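Local atomic coordinates of enoyl-CoA hydratase/isomerase (Shewanella pealeana, PDB entry 4KPK), a protein that probably acts as an isomerase of the enoyl-CoA hydratase/isomerase (crotonase) family. Residues I86-A91 and P228-L233; R125-L130 and A179-Y184; G151-S156 and L212-D217. One frame throughout, in Å; residues are numbered along the deposited sequence.

Contact 1 (I86-A91 and P228-L233); sequences ILLLKA and PFIDAL
Ile-86 reaches from strand 86-91 into the flank of helix 222-235, and its long branch does most of the touching. At the root, CB points toward the helix without meeting it. CG1, anti to the carbonyl carbon (chi1 -79°), carries CD1 out to the helix and itself lies 3.8 Å from CB of Leu-233. One bond further, the terminal CD1 of Ile-86 comes to 3.4 Å from that same Leu-233 CB, a tighter approach than ordinary van der Waals packing. CD1 also abuts the backbone O of Ile-230 at 3.7 Å, so the methyl group meets helix backbone as well as side chains. The side chains of Ile-86 and Leu-233 cross at about a right angle.

Further along the strand, Leu-88 CD1 touches Ile-230 CD1 at 4.0 Å, a second crossed pair. The segment axes run nearly antiparallel, at 163°. Their separation of 10.2 Å, with CB of both Ile-86 and Leu-88 pointing toward the helix, places the helix on one face of the mixed sheet. Val-49 and Ile-138, from the strands on either side, extend the same layer, and Leu-199 of the second subunit packs on Leu-233. No hydrogen bond crosses between the two segments: the strand spends its backbone on its sheet neighbours, and what joins it to the helix is apolar packing, with one methyl against a helix carbonyl.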
loop_
_atom_site.group_PDB
_atom_site.type_symbol
_atom_site.label_atom_id
_atom_site.label_comp_id
_atom_site.label_asym_id
_atom_site.label_seq_id
_atom_site.Cartn_x
_atom_site.Cartn_y
_atom_site.Cartn_z
ATOM N N ILE A 86 25.561 -7.707 -8.074
ATOM C CA ILE A 86 24.873 -6.782 -7.223
ATOM C C ILE A 86 25.422 -5.417 -7.599
ATOM O O ILE A 86 26.574 -5.331 -7.989
ATOM C CB ILE A 86 25.257 -7.068 -5.736
ATOM C CG1 ILE A 86 24.467 -8.261 -5.192
ATOM C CG2 ILE A 86 25.063 -5.866 -4.829
ATOM C CD1 ILE A 86 25.096 -8.794 -3.915
ATOM N N LEU A 87 24.581 -4.372 -7.466
ATOM C CA LEU A 87 24.970 -2.973 -7.618
ATOM C C LEU A 87 24.660 -2.259 -6.315
ATOM O O LEU A 87 23.511 -2.225 -5.875
ATOM C CB LEU A 87 24.187 -2.250 -8.725
ATOM C CG LEU A 87 24.541 -0.751 -8.773
ATOM C CD1 LEU A 87 26.016 -0.497 -9.120
ATOM C CD2 LEU A 87 23.628 0.036 -9.659
ATOM N N LEU A 88 25.698 -1.680 -5.729
ATOM C CA LEU A 88 25.619 -0.909 -4.516
ATOM C C LEU A 88 25.755 0.584 -4.892
ATOM O O LEU A 88 26.711 0.978 -5.580
ATOM C CB LEU A 88 26.762 -1.392 -3.594
ATOM C CG LEU A 88 26.608 -1.132 -2.110
ATOM C CD1 LEU A 88 27.782 -1.681 -1.287
ATOM C CD2 LEU A 88 26.523 0.356 -1.912
ATOM N N LEU A 89 24.792 1.411 -4.473
ATOM C CA LEU A 89 24.891 2.876 -4.592
ATOM C C LEU A 89 25.191 3.529 -3.238
ATOM O O LEU A 89 24.491 3.259 -2.256
ATOM C CB LEU A 89 23.619 3.541 -5.085
ATOM C CG LEU A 89 23.041 3.268 -6.463
ATOM C CD1 LEU A 89 22.562 1.800 -6.552
ATOM C CD2 LEU A 89 21.893 4.253 -6.713
ATOM N N LYS A 90 26.165 4.438 -3.229
ATOM C CA LYS A 90 26.694 5.099 -2.008
ATOM C C LYS A 90 27.117 6.485 -2.444
ATOM O O LYS A 90 27.130 6.781 -3.653
ATOM C CB LYS A 90 27.986 4.492 -1.555
ATOM C CG LYS A 90 27.966 3.094 -1.124
ATOM C CD LYS A 90 29.317 2.417 -1.384
ATOM C CE LYS A 90 30.503 3.222 -0.925
ATOM N NZ LYS A 90 31.673 2.320 -0.659
ATOM N N ALA A 91 27.583 7.274 -1.504
ATOM C CA ALA A 91 28.054 8.649 -1.764
ATOM C C ALA A 91 29.165 9.020 -0.762
ATOM O O ALA A 91 29.125 8.563 0.387
ATOM C CB ALA A 91 26.909 9.601 -1.583
ATOM N N PRO A 228 25.425 -8.110 5.555
ATOM C CA PRO A 228 24.520 -9.246 5.581
ATOM C C PRO A 228 23.620 -9.287 4.332
ATOM O O PRO A 228 23.371 -10.357 3.830
ATOM C CB PRO A 228 23.691 -9.013 6.839
ATOM C CG PRO A 228 23.874 -7.561 7.182
ATOM C CD PRO A 228 25.241 -7.231 6.724
ATOM N N PHE A 229 23.165 -8.153 3.830
ATOM C CA PHE A 229 22.375 -8.148 2.548
ATOM C C PHE A 229 23.252 -8.570 1.375
ATOM O O PHE A 229 22.844 -9.384 0.540
ATOM C CB PHE A 229 21.843 -6.766 2.236
ATOM C CG PHE A 229 20.846 -6.238 3.234
ATOM C CD1 PHE A 229 19.509 -6.549 3.130
ATOM C CD2 PHE A 229 21.252 -5.405 4.259
ATOM C CE1 PHE A 229 18.590 -6.049 4.046
ATOM C CE2 PHE A 229 20.343 -4.885 5.168
ATOM C CZ PHE A 229 19.007 -5.202 5.074
ATOM N N ILE A 230 24.479 -8.047 1.306
ATOM C CA ILE A 230 25.385 -8.452 0.240
ATOM C C ILE A 230 25.646 -9.957 0.251
ATOM O O ILE A 230 25.519 -10.620 -0.771
ATOM C CB ILE A 230 26.741 -7.700 0.273
ATOM C CG1 ILE A 230 26.547 -6.210 -0.051
ATOM C CG2 ILE A 230 27.755 -8.323 -0.693
ATOM C CD1 ILE A 230 27.652 -5.308 0.499
ATOM N N ASP A 231 25.998 -10.481 1.414
ATOM C CA ASP A 231 26.127 -11.940 1.597
ATOM C C ASP A 231 24.892 -12.733 1.152
ATOM O O ASP A 231 25.040 -13.761 0.488
ATOM C CB ASP A 231 26.471 -12.251 3.070
ATOM C CG ASP A 231 27.892 -11.821 3.413
ATOM O OD1 ASP A 231 28.688 -11.636 2.459
ATOM O OD2 ASP A 231 28.258 -11.671 4.617
ATOM N N ALA A 232 23.688 -12.276 1.489
ATOM C CA ALA A 232 22.520 -13.053 1.149
ATOM C C ALA A 232 22.350 -13.017 -0.419
ATOM O O ALA A 232 22.146 -14.032 -1.051
ATOM C CB ALA A 232 21.322 -12.513 1.854
ATOM N N LEU A 233 22.549 -11.850 -1.007
ATOM C CA LEU A 233 22.284 -11.608 -2.415
ATOM C C LEU A 233 23.279 -12.319 -3.340
ATOM O O LEU A 233 22.871 -12.929 -4.318
ATOM C CB LEU A 233 22.237 -10.108 -2.685
ATOM C CG LEU A 233 20.996 -9.367 -2.132
ATOM C CD1 LEU A 233 21.237 -7.884 -2.257
ATOM C CD2 LEU A 233 19.633 -9.673 -2.810
#

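Contact 2 (R125-L130 and A179-Y184)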
loop_
_atom_site.group_PDB
_atom_site.type_symbol
_atom_site.label_atom_id
_atom_site.label_comp_id
_atom_site.label_asym_id
_atom_site.label_seq_id
_atom_site.Cartn_x
_atom_site.Cartn_y
_atom_site.Cartn_z
ATOM N N ARG A 125 14.467 8.553 -17.636
ATOM C CA ARG A 125 15.234 7.410 -18.148
ATOM C C ARG A 125 16.199 6.880 -17.057
ATOM O O ARG A 125 16.319 5.680 -16.843
ATOM C CB ARG A 125 16.011 7.854 -19.409
ATOM C CG ARG A 125 16.935 6.819 -20.033
ATOM C CD ARG A 125 17.686 7.366 -21.284
ATOM N NE ARG A 125 18.389 6.303 -22.008
ATOM C CZ ARG A 125 17.784 5.353 -22.762
ATOM N NH1 ARG A 125 16.464 5.297 -22.893
ATOM N NH2 ARG A 125 18.506 4.433 -23.384
ATOM N N LEU A 126 16.900 7.774 -16.390
ATOM C CA LEU A 126 17.699 7.370 -15.171
ATOM C C LEU A 126 16.874 6.548 -14.133
ATOM O O LEU A 126 17.226 5.438 -13.825
ATOM C CB LEU A 126 18.323 8.595 -14.506
ATOM C CG LEU A 126 19.094 8.313 -13.182
ATOM C CD1 LEU A 126 20.056 7.160 -13.375
ATOM C CD2 LEU A 126 19.767 9.533 -12.625
HETATM N N MSE A 127 15.766 7.045 -13.638
HETATM C CA MSE A 127 14.973 6.320 -12.658
HETATM C C MSE A 127 14.456 4.993 -13.178
HETATM O O MSE A 127 14.460 3.968 -12.486
HETATM C CB MSE A 127 13.797 7.158 -12.281
HETATM C CG MSE A 127 14.054 8.442 -11.532
HETATM SE SE MSE A 127 15.156 8.296 -9.882
HETATM C CE MSE A 127 16.007 10.072 -10.022
ATOM N N SER A 128 13.941 5.005 -14.411
ATOM C CA SER A 128 13.427 3.783 -14.991
ATOM C C SER A 128 14.474 2.673 -15.102
ATOM O O SER A 128 14.222 1.535 -14.668
ATOM C CB SER A 128 12.803 4.063 -16.375
ATOM O OG SER A 128 12.123 2.907 -16.806
HETATM N N MSE A 129 15.638 2.990 -15.658
HETATM C CA MSE A 129 16.705 2.028 -15.759
HETATM C C MSE A 129 17.172 1.523 -14.405
HETATM O O MSE A 129 17.545 0.349 -14.283
HETATM C CB MSE A 129 18.003 2.568 -16.364
HETATM C CG MSE A 129 17.850 2.997 -17.828
HETATM SE SE MSE A 129 19.601 3.572 -18.569
HETATM C CE MSE A 129 20.803 2.689 -17.306
ATOM N N LEU A 130 17.220 2.373 -13.406
ATOM C CA LEU A 130 17.545 1.872 -12.059
ATOM C C LEU A 130 16.480 0.965 -11.512
ATOM O O LEU A 130 16.744 -0.140 -11.065
ATOM C CB LEU A 130 17.734 3.044 -11.091
ATOM C CG LEU A 130 18.074 2.641 -9.640
ATOM C CD1 LEU A 130 19.310 1.760 -9.556
ATOM C CD2 LEU A 130 18.210 3.880 -8.772
ATOM N N ALA A 179 7.701 15.509 -10.260
ATOM C CA ALA A 179 6.871 14.706 -11.156
ATOM C C ALA A 179 7.573 13.436 -11.543
ATOM O O ALA A 179 6.954 12.362 -11.564
ATOM C CB ALA A 179 6.517 15.506 -12.376
ATOM N N VAL A 180 8.853 13.543 -11.917
ATOM C CA VAL A 180 9.564 12.407 -12.494
ATOM C C VAL A 180 9.793 11.281 -11.463
ATOM O O VAL A 180 9.752 10.112 -11.803
ATOM C CB VAL A 180 10.920 12.859 -13.137
ATOM C CG1 VAL A 180 11.741 11.674 -13.656
ATOM C CG2 VAL A 180 10.650 13.783 -14.298
ATOM N N ILE A 181 10.011 11.641 -10.202
ATOM C CA ILE A 181 10.253 10.641 -9.160
ATOM C C ILE A 181 8.991 10.071 -8.503
ATOM O O ILE A 181 9.054 9.013 -7.813
ATOM C CB ILE A 181 11.203 11.184 -8.062
ATOM C CG1 ILE A 181 10.675 12.461 -7.379
ATOM C CG2 ILE A 181 12.555 11.458 -8.660
ATOM C CD1 ILE A 181 11.320 12.687 -5.999
ATOM N N SER A 182 7.858 10.740 -8.747
ATOM C CA SER A 182 6.620 10.471 -8.003
ATOM C C SER A 182 6.091 9.077 -8.131
ATOM O O SER A 182 5.418 8.630 -7.238
ATOM C CB SER A 182 5.526 11.499 -8.317
ATOM O OG SER A 182 5.204 11.595 -9.711
ATOM N N PRO A 183 6.355 8.390 -9.265
ATOM C CA PRO A 183 5.773 7.062 -9.377
ATOM C C PRO A 183 6.447 6.102 -8.428
ATOM O O PRO A 183 5.819 5.244 -7.839
ATOM C CB PRO A 183 5.997 6.670 -10.904
ATOM C CG PRO A 183 6.228 7.954 -11.633
ATOM C CD PRO A 183 6.738 8.953 -10.594
ATOM N N TYR A 184 7.750 6.239 -8.313
ATOM C CA TYR A 184 8.568 5.387 -7.505
ATOM C C TYR A 184 8.400 5.765 -6.055
ATOM O O TYR A 184 8.369 4.931 -5.174
ATOM C CB TYR A 184 10.031 5.541 -7.965
ATOM C CG TYR A 184 10.123 5.339 -9.460
ATOM C CD1 TYR A 184 10.120 4.065 -10.008
ATOM C CD2 TYR A 184 10.176 6.410 -10.324
ATOM C CE1 TYR A 184 10.172 3.873 -11.422
ATOM C CE2 TYR A 184 10.195 6.224 -11.723
ATOM C CZ TYR A 184 10.212 4.969 -12.268
ATOM O OH TYR A 184 10.249 4.780 -13.678
HETATM O O HOH W 1 9.944 2.734 -15.073
#
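Met-127, modelled as selenomethionine, meets both Tyr-184 and Ile-181 by using the two ends of its bent side chain. Its CB lies 3.8 Å from CE2 of Tyr-184, approaching the ring obliquely. From there CG turns anti to the carbonyl carbon (chi1 -67°), and bends at chi2 and chi3 bring the methyl CE to 4.0 Å from CG2 of Ile-181, the two side chains lying side by side and pointing the same way. Ile-181 offers only that CG2, while the end of its side chain leads away.

The phenol is fixed at its tip. Its OH stands 3.6 Å from CA of Ser-128, a van der Waals approach with no direct hydrogen bond between the two side chains. A water joins them instead: it is 2.8 Å from OG of Ser-128 and 2.5 Å from OH of Tyr-184, the latter short for a hydrogen bond, and it lies in the plane of the ring. A chi1 of -170° turns the Ser-128 hydroxyl to this water. One face of the ring carries CB of Pro-183, and O of Val-180 lies at its edge. A phenylalanine in place of Tyr-184 would probably keep the packing on Met-127 but leave the bridging water without its second partner, and so break the link to Ser-128.

On the other segment, OG of Ser-182 donates to O of Ala-179 (2.7 Å), closing the turn 179-182. Leu-261 of the third subunit packs on Ser-128, and Ile-256 of that subunit on Tyr-184. Helix 113-132 and helix 182-189 thus meet beside a subunit interface, an arrangement consistent with the trimers of the crotonase fold.

Contact 3 (G151-S156 and L212-D217)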
loop_
_atom_site.group_PDB
_atom_site.type_symbol
_atom_site.label_atom_id
_atom_site.label_comp_id
_atom_site.label_asym_id
_atom_site.label_seq_id
_atom_site.Cartn_x
_atom_site.Cartn_y
_atom_site.Cartn_z
ATOM N N GLY A 151 14.289 9.693 -5.319
ATOM C CA GLY A 151 13.838 8.781 -6.391
ATOM C C GLY A 151 14.762 7.596 -6.528
ATOM O O GLY A 151 14.371 6.438 -6.522
ATOM N N LEU A 152 16.031 7.854 -6.618
ATOM C CA LEU A 152 16.953 6.749 -6.583
ATOM C C LEU A 152 16.726 5.813 -5.436
ATOM O O LEU A 152 16.795 4.606 -5.607
ATOM C CB LEU A 152 18.404 7.243 -6.492
ATOM C CG LEU A 152 18.849 8.173 -7.655
ATOM C CD1 LEU A 152 20.263 8.587 -7.356
ATOM C CD2 LEU A 152 18.737 7.564 -9.050
ATOM N N ILE A 153 16.540 6.343 -4.238
ATOM C CA ILE A 153 16.341 5.472 -3.076
ATOM C C ILE A 153 15.081 4.649 -3.254
ATOM O O ILE A 153 15.076 3.449 -3.105
ATOM C CB ILE A 153 16.213 6.309 -1.791
ATOM C CG1 ILE A 153 17.558 6.914 -1.493
ATOM C CG2 ILE A 153 15.645 5.441 -0.676
ATOM C CD1 ILE A 153 17.472 8.150 -0.639
ATOM N N CYS A 154 14.011 5.304 -3.644
ATOM C CA CYS A 154 12.789 4.595 -4.003
ATOM C C CYS A 154 12.850 3.658 -5.187
ATOM O O CYS A 154 11.967 2.818 -5.305
ATOM C CB CYS A 154 11.629 5.562 -4.135
ATOM S SG CYS A 154 11.387 6.223 -2.472
ATOM N N CYS A 155 13.897 3.749 -6.003
ATOM C CA CYS A 155 14.104 2.850 -7.131
ATOM C C CYS A 155 14.944 1.634 -6.749
ATOM O O CYS A 155 14.994 0.656 -7.490
ATOM C CB CYS A 155 14.724 3.612 -8.306
ATOM S SG CYS A 155 13.514 4.633 -9.138
ATOM N N SER A 156 15.579 1.692 -5.586
ATOM C CA SER A 156 16.489 0.634 -5.142
ATOM C C SER A 156 15.704 -0.445 -4.485
ATOM O O SER A 156 14.636 -0.202 -4.004
ATOM C CB SER A 156 17.526 1.175 -4.178
ATOM O OG SER A 156 18.301 2.176 -4.840
ATOM N N LEU A 212 7.585 4.618 7.005
ATOM C CA LEU A 212 6.994 4.760 5.691
ATOM C C LEU A 212 7.563 3.803 4.659
ATOM O O LEU A 212 7.037 3.688 3.516
ATOM C CB LEU A 212 7.283 6.139 5.198
ATOM C CG LEU A 212 6.628 7.233 6.018
ATOM C CD1 LEU A 212 6.932 8.557 5.394
ATOM C CD2 LEU A 212 5.142 7.058 6.196
ATOM N N GLN A 213 8.665 3.153 5.067
ATOM C CA GLN A 213 9.343 2.143 4.267
ATOM C C GLN A 213 10.119 2.767 3.148
ATOM O O GLN A 213 10.496 2.078 2.248
ATOM C CB GLN A 213 8.392 1.050 3.689
ATOM C CG GLN A 213 7.773 0.145 4.732
ATOM C CD GLN A 213 6.942 -0.985 4.142
ATOM O OE1 GLN A 213 7.363 -1.692 3.228
ATOM N NE2 GLN A 213 5.752 -1.165 4.688
ATOM N N ILE A 214 10.415 4.057 3.220
ATOM C CA ILE A 214 11.393 4.671 2.307
ATOM C C ILE A 214 12.764 3.974 2.485
ATOM O O ILE A 214 13.513 3.736 1.506
ATOM C CB ILE A 214 11.465 6.208 2.552
ATOM C CG1 ILE A 214 10.210 6.905 2.050
ATOM C CG2 ILE A 214 12.717 6.810 1.937
ATOM C CD1 ILE A 214 10.027 6.808 0.535
ATOM N N ILE A 215 13.086 3.610 3.757
ATOM C CA ILE A 215 14.282 2.833 3.999
ATOM C C ILE A 215 13.873 1.565 4.671
ATOM O O ILE A 215 12.734 1.458 5.101
ATOM C CB ILE A 215 15.320 3.617 4.747
ATOM C CG1 ILE A 215 14.898 3.932 6.221
ATOM C CG2 ILE A 215 15.677 4.854 3.949
ATOM C CD1 ILE A 215 15.734 4.995 6.872
ATOM N N HIS A 216 14.781 0.593 4.629
ATOM C CA HIS A 216 14.619 -0.746 5.237
ATOM C C HIS A 216 15.349 -0.882 6.575
ATOM O O HIS A 216 14.965 -1.697 7.383
ATOM C CB HIS A 216 15.097 -1.833 4.267
ATOM C CG HIS A 216 14.364 -1.808 2.955
ATOM N ND1 HIS A 216 13.129 -2.386 2.779
ATOM C CD2 HIS A 216 14.663 -1.220 1.776
ATOM C CE1 HIS A 216 12.710 -2.169 1.541
ATOM N NE2 HIS A 216 13.613 -1.433 0.924
ATOM N N ASP A 217 16.366 -0.071 6.838
ATOM C CA ASP A 217 17.197 -0.238 8.072
ATOM C C ASP A 217 17.846 1.110 8.406
ATOM O O ASP A 217 18.043 1.945 7.514
ATOM C CB ASP A 217 18.313 -1.283 7.840
ATOM C CG ASP A 217 19.024 -1.749 9.160
ATOM O OD1 ASP A 217 18.345 -1.911 10.198
ATOM O OD2 ASP A 217 20.272 -1.983 9.170
#
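Ile-153 and Ile-214 meet at a flat group of the backbone, the carbonyl of Ile-214. The methyl CG2 of Ile-153 sits 3.5 Å from O of Ile-214, beyond the oxygen and displaced to one side of the carbonyl plane. On the same side of that plane the two CG2 atoms of Ile-153 and Ile-214 approach to 4.2 Å, with the side chains crossing at about a right angle. NE2 of the His-216 imidazole makes a weak hydrogen bond to NE of Arg-192 of the second subunit.

Ile-214 follows a Schellman motif: Gln-213 takes a positive phi (75°) and ends helix 206-212, after which the chain runs to strand 217-218. In crotonase-fold relatives the start of the helix equivalent to 148-155 supplies a backbone NH to the oxyanion hole; this contact involves its other end.

Cys-154 meets the far branch of the same isoleucine, its SG lying 3.4 Å from CD1 of Ile-214. The bend at chi2 (-65°) folds that CD1 toward the helix. Val-185 and Ala-188 of helix 182-189 also touch Cys-154, while Thr-139 and Ala-159 of the neighbouring strands pack against Ile-153.

Along the chain the order is 86-91, 125-130, 151-156, 179-184, 212-217, 228-233: contact 1 spans the other two, whose segments alternate. Contacts 1 and 2 have centres about 21 Å apart, yet meet where Leu-89 CD2 lies 4.2 Å from Leu-130 CD2. The three centres form a triangle, contact 3 about 14 Å from contact 1 and about 13 Å from contact 2. Contact 3 meets contact 2 directly, with SE of Met-127 against N of Leu-152 at 3.4 Å. Strand 86-91 belongs to the mixed sheet, and contact 3 runs into 217-218, an edge strand of the same sheet within this chain. Contacts 1 and 3 reach the second subunit and contact 2 the third, so all three lie where the chain core borders other subunits of the trimer.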